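Local coordinates for protein steroid delta-isomerase (PDB 3MSO) that probably acts as a steroid delta-isomerase-like enzyme with an NTF2-like (SnoaL) fold, though its substrate and reaction are not established, at residues B[8-18]-B[102-113]; B[30-40]-B[50-60]. All coordinates share one frame; numbering follows the deposited sequence.

Near the N terminus, residues 8-18, on helix 9-23, form the first half of contact 1. Their partner, the hairpin of strands 94-104 and 110-118, comes late, so contact 1 closes a long loop with 83 residues between its segments. Contact 2 is nested inside that loop. It joins residues 30-40 to the start of helix 52-65 across only nine intervening residues. Strands 38-41 and 110-118 are parallel neighbours in one mixed sheet, which both contacts reach. Ile-110 links the two, with probable backbone hydrogen bonds to Leu-33 and His-35. The centres of the contacts lie about 13 Å apart. Together they fasten helices 9-23 and 52-65 to the sheet.

Contact 1: residues B[8-18]-B[102-113]; sequences EANAAATLAEW and IRFDDDGRIVDF
Thr-14 donates its hydroxyl OG1 to the backbone O of Gly-108 at 2.5 Å. The hydroxyl approaches tilted from the carbonyl plane. Thr-14 chi1 (-54°) sets OG1 beside the backbone N and CG2 anti to it. That methyl lies at the edge of the Phe-104 ring, 3.6 Å from CE1. Ala-11 CB packs 3.7 Å from Phe-104 CD2. The Ala-11 O sits over one ring face, and Ile-102 CG2 covers the opposite face. At the loop end, Asn-10 ND2 reaches Asp-106 O at 3.1 Å. This bond is nearly straight (168°) and uses a lone pair in the carbonyl plane. At the other end, Trp-18 and Phe-113 form an offset edge-to-face pair, with centroids 5.0 Å apart and planes at 61°. The edge of Phe-113 is directed at the indole face. Trp-18 NE1 is hydrogen-bonded to Tyr-71 OH.

Further out, residues 105-108 form a type I turn, followed by a G1 bulge at Gly-108, whose phi is positive. Asp-105 OD1 accepts the backbone N of Arg-109 at 2.9 Å, and its OD2 pairs with Arg-109 NH1 at 2.8 Å. Arg-109 also bridges to Asp-107. Arg-81 forms salt bridges with Glu-8 and Asp-106, and may ease the closeness of their like charges. Two side-chain bonds, from Asn-10 and Thr-14, tie the helix to carbonyls of the hairpin turn. Ala-11, the Thr-14 methyl, Leu-15 and Trp-18 pack on apolar and aromatic groups of the strands, so one helix face serves both.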
# COMPACT_ATOMS: atom_id res chain seq x y z
N GLU B 8 -19.68 -30.37 -1.35
CA GLU B 8 -20.11 -31.15 -2.49
C GLU B 8 -18.95 -32.08 -2.87
O GLU B 8 -17.79 -31.71 -2.74
CB GLU B 8 -20.45 -30.23 -3.67
CG GLU B 8 -21.75 -29.45 -3.51
CD GLU B 8 -22.26 -28.78 -4.78
OE1 GLU B 8 -21.49 -28.67 -5.76
OE2 GLU B 8 -23.45 -28.38 -4.78
N ALA B 9 -19.27 -33.29 -3.30
CA ALA B 9 -18.28 -34.32 -3.63
C ALA B 9 -17.16 -33.81 -4.52
O ALA B 9 -15.98 -33.98 -4.18
CB ALA B 9 -18.96 -35.55 -4.24
N ASN B 10 -17.51 -33.12 -5.61
CA ASN B 10 -16.54 -32.62 -6.58
C ASN B 10 -15.66 -31.53 -6.00
O ASN B 10 -14.44 -31.63 -6.13
CB ASN B 10 -17.22 -32.20 -7.87
CG ASN B 10 -17.88 -33.34 -8.61
OD1 ASN B 10 -17.42 -34.49 -8.60
ND2 ASN B 10 -18.96 -33.05 -9.29
N ALA B 11 -16.25 -30.57 -5.28
CA ALA B 11 -15.58 -29.49 -4.56
C ALA B 11 -14.58 -30.08 -3.56
O ALA B 11 -13.41 -29.68 -3.56
CB ALA B 11 -16.62 -28.66 -3.83
N ALA B 12 -15.04 -31.08 -2.76
CA ALA B 12 -14.22 -31.80 -1.79
C ALA B 12 -13.00 -32.48 -2.46
O ALA B 12 -11.89 -32.42 -1.92
CB ALA B 12 -15.06 -32.84 -1.07
N ALA B 13 -13.19 -33.08 -3.65
CA ALA B 13 -12.13 -33.75 -4.40
C ALA B 13 -11.06 -32.76 -4.88
O ALA B 13 -9.87 -33.05 -4.75
CB ALA B 13 -12.72 -34.50 -5.58
N THR B 14 -11.47 -31.58 -5.38
CA THR B 14 -10.56 -30.51 -5.83
C THR B 14 -9.81 -29.97 -4.63
O THR B 14 -8.59 -29.80 -4.73
CB THR B 14 -11.34 -29.40 -6.53
OG1 THR B 14 -12.10 -29.99 -7.57
CG2 THR B 14 -10.43 -28.32 -7.12
N LEU B 15 -10.52 -29.72 -3.51
CA LEU B 15 -9.90 -29.23 -2.28
C LEU B 15 -8.82 -30.20 -1.80
O LEU B 15 -7.72 -29.76 -1.49
CB LEU B 15 -10.94 -28.97 -1.18
CG LEU B 15 -10.40 -28.45 0.14
CD1 LEU B 15 -9.74 -27.11 -0.04
CD2 LEU B 15 -11.50 -28.40 1.19
N ALA B 16 -9.13 -31.51 -1.83
CA ALA B 16 -8.20 -32.58 -1.45
C ALA B 16 -6.92 -32.52 -2.30
O ALA B 16 -5.81 -32.65 -1.75
CB ALA B 16 -8.87 -33.94 -1.61
N GLU B 17 -7.08 -32.30 -3.63
CA GLU B 17 -5.99 -32.17 -4.59
C GLU B 17 -5.21 -30.88 -4.34
O GLU B 17 -3.98 -30.88 -4.39
CB GLU B 17 -6.51 -32.19 -6.04
CG GLU B 17 -6.77 -33.59 -6.56
CD GLU B 17 -7.25 -33.65 -7.99
OE1 GLU B 17 -6.44 -33.38 -8.91
OE2 GLU B 17 -8.44 -33.98 -8.20
N TRP B 18 -5.93 -29.78 -4.04
CA TRP B 18 -5.33 -28.49 -3.76
C TRP B 18 -4.46 -28.60 -2.51
O TRP B 18 -3.34 -28.11 -2.52
CB TRP B 18 -6.40 -27.41 -3.63
CG TRP B 18 -5.90 -26.16 -2.95
CD1 TRP B 18 -6.00 -25.86 -1.63
CD2 TRP B 18 -5.20 -25.07 -3.56
NE1 TRP B 18 -5.42 -24.65 -1.38
CE2 TRP B 18 -4.93 -24.13 -2.55
CE3 TRP B 18 -4.79 -24.79 -4.88
CZ2 TRP B 18 -4.21 -22.95 -2.79
CZ3 TRP B 18 -4.11 -23.61 -5.12
CH2 TRP B 18 -3.80 -22.72 -4.08
N ILE B 102 -12.24 -19.93 -1.43
CA ILE B 102 -12.44 -20.62 -2.70
C ILE B 102 -13.91 -20.97 -2.96
O ILE B 102 -14.56 -21.61 -2.12
CB ILE B 102 -11.54 -21.91 -2.78
CG1 ILE B 102 -10.08 -21.65 -2.25
CG2 ILE B 102 -11.56 -22.55 -4.18
CD1 ILE B 102 -9.25 -22.86 -2.04
N ARG B 103 -14.41 -20.59 -4.16
CA ARG B 103 -15.73 -20.95 -4.68
C ARG B 103 -15.52 -21.92 -5.87
O ARG B 103 -14.70 -21.66 -6.76
CB ARG B 103 -16.53 -19.72 -5.13
CG ARG B 103 -17.94 -20.08 -5.63
CD ARG B 103 -18.62 -18.93 -6.32
NE ARG B 103 -19.24 -18.03 -5.35
CZ ARG B 103 -18.83 -16.79 -5.10
NH1 ARG B 103 -17.80 -16.27 -5.77
NH2 ARG B 103 -19.46 -16.05 -4.20
N PHE B 104 -16.27 -23.04 -5.87
CA PHE B 104 -16.21 -24.07 -6.90
C PHE B 104 -17.53 -24.15 -7.70
O PHE B 104 -18.58 -23.71 -7.21
CB PHE B 104 -16.00 -25.42 -6.22
CG PHE B 104 -14.79 -25.56 -5.34
CD1 PHE B 104 -13.57 -25.96 -5.86
CD2 PHE B 104 -14.89 -25.35 -3.97
CE1 PHE B 104 -12.46 -26.12 -5.04
CE2 PHE B 104 -13.78 -25.52 -3.15
CZ PHE B 104 -12.58 -25.90 -3.68
N ASP B 105 -17.48 -24.73 -8.91
CA ASP B 105 -18.72 -24.93 -9.68
C ASP B 105 -19.27 -26.35 -9.42
O ASP B 105 -18.71 -27.06 -8.59
CB ASP B 105 -18.55 -24.61 -11.18
CG ASP B 105 -17.56 -25.45 -11.98
OD1 ASP B 105 -17.20 -26.56 -11.51
OD2 ASP B 105 -17.23 -25.06 -13.10
N ASP B 106 -20.38 -26.74 -10.11
CA ASP B 106 -21.03 -28.04 -9.98
C ASP B 106 -20.05 -29.18 -10.28
O ASP B 106 -20.17 -30.25 -9.69
CB ASP B 106 -22.18 -28.15 -11.00
CG ASP B 106 -23.42 -27.33 -10.73
OD1 ASP B 106 -23.65 -26.99 -9.56
OD2 ASP B 106 -24.21 -27.12 -11.68
N ASP B 107 -19.12 -28.94 -11.23
CA ASP B 107 -18.13 -29.91 -11.68
C ASP B 107 -16.87 -29.96 -10.80
O ASP B 107 -15.99 -30.78 -11.05
CB ASP B 107 -17.81 -29.72 -13.19
CG ASP B 107 -19.02 -29.69 -14.12
OD1 ASP B 107 -19.88 -30.59 -14.00
OD2 ASP B 107 -19.11 -28.76 -14.97
N GLY B 108 -16.83 -29.13 -9.76
CA GLY B 108 -15.73 -29.04 -8.81
C GLY B 108 -14.57 -28.15 -9.22
O GLY B 108 -13.54 -28.13 -8.55
N ARG B 109 -14.71 -27.39 -10.32
CA ARG B 109 -13.67 -26.49 -10.82
C ARG B 109 -13.64 -25.22 -9.97
O ARG B 109 -14.71 -24.70 -9.61
CB ARG B 109 -13.93 -26.08 -12.27
CG ARG B 109 -14.15 -27.22 -13.23
CD ARG B 109 -14.30 -26.67 -14.64
NE ARG B 109 -14.91 -27.65 -15.51
CZ ARG B 109 -16.22 -27.75 -15.73
NH1 ARG B 109 -17.06 -26.89 -15.15
NH2 ARG B 109 -16.70 -28.69 -16.52
N ILE B 110 -12.42 -24.70 -9.68
CA ILE B 110 -12.24 -23.44 -8.95
C ILE B 110 -12.67 -22.33 -9.90
O ILE B 110 -12.14 -22.25 -11.00
CB ILE B 110 -10.78 -23.26 -8.44
CG1 ILE B 110 -10.40 -24.34 -7.38
CG2 ILE B 110 -10.56 -21.82 -7.89
CD1 ILE B 110 -8.88 -24.51 -7.10
N VAL B 111 -13.63 -21.48 -9.47
CA VAL B 111 -14.16 -20.35 -10.25
C VAL B 111 -13.73 -18.99 -9.67
O VAL B 111 -13.51 -18.04 -10.42
CB VAL B 111 -15.68 -20.42 -10.55
CG1 VAL B 111 -16.02 -21.68 -11.34
CG2 VAL B 111 -16.53 -20.34 -9.27
N ASP B 112 -13.63 -18.90 -8.35
CA ASP B 112 -13.23 -17.68 -7.67
C ASP B 112 -12.26 -18.02 -6.51
O ASP B 112 -12.53 -18.88 -5.68
CB ASP B 112 -14.48 -16.93 -7.16
CG ASP B 112 -14.25 -15.48 -6.77
OD1 ASP B 112 -13.89 -15.22 -5.60
OD2 ASP B 112 -14.49 -14.60 -7.62
N PHE B 113 -11.10 -17.36 -6.49
CA PHE B 113 -10.11 -17.56 -5.47
C PHE B 113 -9.77 -16.18 -4.93
O PHE B 113 -9.10 -15.39 -5.61
CB PHE B 113 -8.87 -18.24 -6.05
CG PHE B 113 -8.01 -18.95 -5.03
CD1 PHE B 113 -7.40 -18.25 -3.99
CD2 PHE B 113 -7.74 -20.31 -5.16
CE1 PHE B 113 -6.57 -18.91 -3.07
CE2 PHE B 113 -6.91 -20.96 -4.24
CZ PHE B 113 -6.33 -20.25 -3.21

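Contact 2: residues B[30-40]-B[50-60]; sequences LPRLLHPDAVF and AGAPVVSMILN
Gly-51 N-H bonds to Ala-38 O (N to O 2.8 Å) and Ala-52 N-H to Pro-36 O (2.9 Å), which ties the start of helix 52-60 to the turn 35-38 and the beginning of strand 38-40; the strand and helix axes approach to 7.5 Å at 40°. Gly-51 is the N-cap residue. Next to it, Val-39 and Ala-50 form an antiparallel non-hydrogen-bonded pair. Val-55 faces the strand and divides its two methyls. CG1 packs on Leu-34 CD1 at 3.8 Å, and CG2 lies 3.7 Å from Phe-40 CB. Phe-40 CG is anti to the backbone N (chi1 179°), which carries the ring along the helix between two side chains. Its CE2 meets Ile-58 CG2 at 3.6 Å, and its CE1 meets Leu-59 CD2 at the same distance. Leu-30 crosses Leu-59 at about a right angle, with CD2 3.7 Å from Leu-59 CB. Pro-31 CG rests beside Ser-56 OG, at the more exposed margin. Leu-34 also touches Ile-110, and Leu-59 touches Phe-113, both of strand 110-118. Such a helix, packed on a curved mixed sheet through apolar side chains, is characteristic of the alpha+beta cone of NTF2-like proteins, the clan that includes the SnoaL-like domain.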
# COMPACT_ATOMS: atom_id res chain seq x y z
N LEU B 30 -1.98 -27.35 -10.93
CA LEU B 30 -3.01 -26.35 -10.68
C LEU B 30 -3.91 -25.99 -11.86
O LEU B 30 -5.12 -25.94 -11.64
CB LEU B 30 -2.43 -25.13 -9.97
CG LEU B 30 -3.36 -23.98 -9.60
CD1 LEU B 30 -4.53 -24.43 -8.73
CD2 LEU B 30 -2.58 -22.92 -8.89
N PRO B 31 -3.44 -25.79 -13.12
CA PRO B 31 -4.40 -25.45 -14.20
C PRO B 31 -5.58 -26.42 -14.39
O PRO B 31 -6.65 -25.99 -14.85
CB PRO B 31 -3.51 -25.33 -15.44
CG PRO B 31 -2.17 -24.98 -14.89
CD PRO B 31 -2.06 -25.79 -13.64
N ARG B 32 -5.41 -27.70 -13.97
CA ARG B 32 -6.41 -28.77 -14.06
C ARG B 32 -7.59 -28.49 -13.11
O ARG B 32 -8.73 -28.79 -13.46
CB ARG B 32 -5.74 -30.12 -13.70
CG ARG B 32 -6.46 -31.35 -14.24
CD ARG B 32 -6.35 -32.52 -13.28
N LEU B 33 -7.31 -27.92 -11.92
CA LEU B 33 -8.30 -27.62 -10.88
C LEU B 33 -9.06 -26.34 -11.14
O LEU B 33 -10.10 -26.11 -10.49
CB LEU B 33 -7.63 -27.57 -9.47
CG LEU B 33 -6.70 -28.74 -9.09
CD1 LEU B 33 -6.12 -28.55 -7.73
CD2 LEU B 33 -7.41 -30.08 -9.14
N LEU B 34 -8.56 -25.49 -12.06
CA LEU B 34 -9.16 -24.19 -12.36
C LEU B 34 -10.16 -24.21 -13.50
O LEU B 34 -9.98 -24.96 -14.48
CB LEU B 34 -8.08 -23.15 -12.68
CG LEU B 34 -7.04 -22.87 -11.62
CD1 LEU B 34 -5.93 -22.01 -12.20
CD2 LEU B 34 -7.65 -22.22 -10.40
N HIS B 35 -11.18 -23.34 -13.41
CA HIS B 35 -12.16 -23.15 -14.47
C HIS B 35 -11.41 -22.32 -15.50
O HIS B 35 -10.62 -21.47 -15.09
CB HIS B 35 -13.40 -22.39 -13.97
CG HIS B 35 -14.49 -22.27 -14.99
ND1 HIS B 35 -14.47 -21.27 -15.95
CD2 HIS B 35 -15.58 -23.05 -15.20
CE1 HIS B 35 -15.54 -21.47 -16.70
NE2 HIS B 35 -16.24 -22.53 -16.28
N PRO B 36 -11.57 -22.52 -16.82
CA PRO B 36 -10.83 -21.69 -17.79
C PRO B 36 -10.94 -20.19 -17.54
O PRO B 36 -9.96 -19.47 -17.74
CB PRO B 36 -11.44 -22.08 -19.14
CG PRO B 36 -12.69 -22.80 -18.81
CD PRO B 36 -12.43 -23.50 -17.53
N ASP B 37 -12.09 -19.73 -17.06
CA ASP B 37 -12.38 -18.33 -16.79
C ASP B 37 -12.29 -17.99 -15.31
O ASP B 37 -12.89 -17.01 -14.88
CB ASP B 37 -13.77 -17.97 -17.34
CG ASP B 37 -13.95 -18.25 -18.83
OD1 ASP B 37 -12.97 -18.04 -19.60
OD2 ASP B 37 -15.07 -18.64 -19.22
N ALA B 38 -11.53 -18.79 -14.53
CA ALA B 38 -11.35 -18.58 -13.09
C ALA B 38 -10.82 -17.18 -12.80
O ALA B 38 -10.07 -16.61 -13.58
CB ALA B 38 -10.41 -19.63 -12.51
N VAL B 39 -11.27 -16.62 -11.68
CA VAL B 39 -10.93 -15.28 -11.22
C VAL B 39 -10.14 -15.31 -9.90
O VAL B 39 -10.46 -16.08 -8.99
CB VAL B 39 -12.24 -14.46 -11.12
CG1 VAL B 39 -12.20 -13.42 -10.02
CG2 VAL B 39 -12.57 -13.83 -12.47
N PHE B 40 -9.08 -14.48 -9.83
CA PHE B 40 -8.28 -14.33 -8.62
C PHE B 40 -8.44 -12.92 -8.08
O PHE B 40 -8.18 -11.95 -8.80
CB PHE B 40 -6.80 -14.69 -8.85
CG PHE B 40 -5.94 -14.52 -7.61
CD1 PHE B 40 -5.90 -15.50 -6.63
CD2 PHE B 40 -5.16 -13.38 -7.44
CE1 PHE B 40 -5.10 -15.35 -5.50
CE2 PHE B 40 -4.39 -13.22 -6.29
CZ PHE B 40 -4.36 -14.20 -5.33
N ALA B 50 -8.32 -12.28 -14.28
CA ALA B 50 -9.19 -13.18 -15.03
C ALA B 50 -8.47 -14.17 -15.92
O ALA B 50 -7.54 -13.80 -16.65
CB ALA B 50 -10.19 -12.36 -15.84
N GLY B 51 -8.91 -15.43 -15.85
CA GLY B 51 -8.40 -16.53 -16.66
C GLY B 51 -7.45 -17.46 -15.96
O GLY B 51 -6.50 -17.01 -15.30
N ALA B 52 -7.67 -18.78 -16.15
CA ALA B 52 -6.86 -19.86 -15.56
C ALA B 52 -5.36 -19.66 -15.74
O ALA B 52 -4.66 -19.81 -14.74
CB ALA B 52 -7.28 -21.23 -16.09
N PRO B 53 -4.82 -19.26 -16.93
CA PRO B 53 -3.35 -19.05 -17.02
C PRO B 53 -2.80 -18.01 -16.03
O PRO B 53 -1.84 -18.31 -15.32
CB PRO B 53 -3.14 -18.63 -18.49
CG PRO B 53 -4.34 -19.15 -19.21
CD PRO B 53 -5.46 -19.02 -18.24
N VAL B 54 -3.45 -16.82 -15.95
CA VAL B 54 -3.10 -15.70 -15.06
C VAL B 54 -3.19 -16.14 -13.59
O VAL B 54 -2.24 -15.94 -12.83
CB VAL B 54 -4.01 -14.46 -15.31
CG1 VAL B 54 -3.46 -13.23 -14.59
CG2 VAL B 54 -4.18 -14.18 -16.80
N VAL B 55 -4.34 -16.76 -13.23
CA VAL B 55 -4.66 -17.27 -11.89
C VAL B 55 -3.61 -18.28 -11.40
O VAL B 55 -3.12 -18.16 -10.27
CB VAL B 55 -6.10 -17.82 -11.82
CG1 VAL B 55 -6.36 -18.59 -10.53
CG2 VAL B 55 -7.12 -16.70 -11.98
N SER B 56 -3.25 -19.25 -12.27
CA SER B 56 -2.28 -20.30 -11.96
C SER B 56 -0.92 -19.69 -11.66
O SER B 56 -0.26 -20.07 -10.68
CB SER B 56 -2.17 -21.29 -13.12
OG SER B 56 -1.41 -22.42 -12.75
N MSE B 57 -0.55 -18.69 -12.45
CA MSE B 57 0.71 -17.99 -12.34
C MSE B 57 0.84 -17.19 -11.05
O MSE B 57 1.90 -17.23 -10.43
CB MSE B 57 0.90 -17.12 -13.57
CG MSE B 57 2.34 -16.79 -13.83
SE MSE B 57 2.43 -14.96 -14.35
CE MSE B 57 1.93 -14.10 -12.60
N ILE B 58 -0.22 -16.47 -10.65
CA ILE B 58 -0.18 -15.69 -9.41
C ILE B 58 -0.15 -16.63 -8.20
O ILE B 58 0.67 -16.43 -7.30
CB ILE B 58 -1.31 -14.61 -9.33
CG1 ILE B 58 -1.21 -13.66 -10.49
CG2 ILE B 58 -1.25 -13.83 -8.02
CD1 ILE B 58 -2.42 -13.25 -10.94
N LEU B 59 -0.97 -17.72 -8.24
CA LEU B 59 -1.02 -18.71 -7.16
C LEU B 59 0.29 -19.45 -6.99
O LEU B 59 0.63 -19.81 -5.87
CB LEU B 59 -2.21 -19.67 -7.27
CG LEU B 59 -3.59 -19.06 -7.05
CD1 LEU B 59 -4.69 -20.00 -7.51
CD2 LEU B 59 -3.81 -18.70 -5.59
N ASN B 60 1.06 -19.61 -8.09
CA ASN B 60 2.39 -20.23 -8.03
C ASN B 60 3.40 -19.26 -7.43
O ASN B 60 4.29 -19.68 -6.70
CB ASN B 60 2.86 -20.66 -9.40
CG ASN B 60 2.64 -22.12 -9.67
OD1 ASN B 60 1.60 -22.50 -10.23
ND2 ASN B 60 3.59 -22.97 -9.25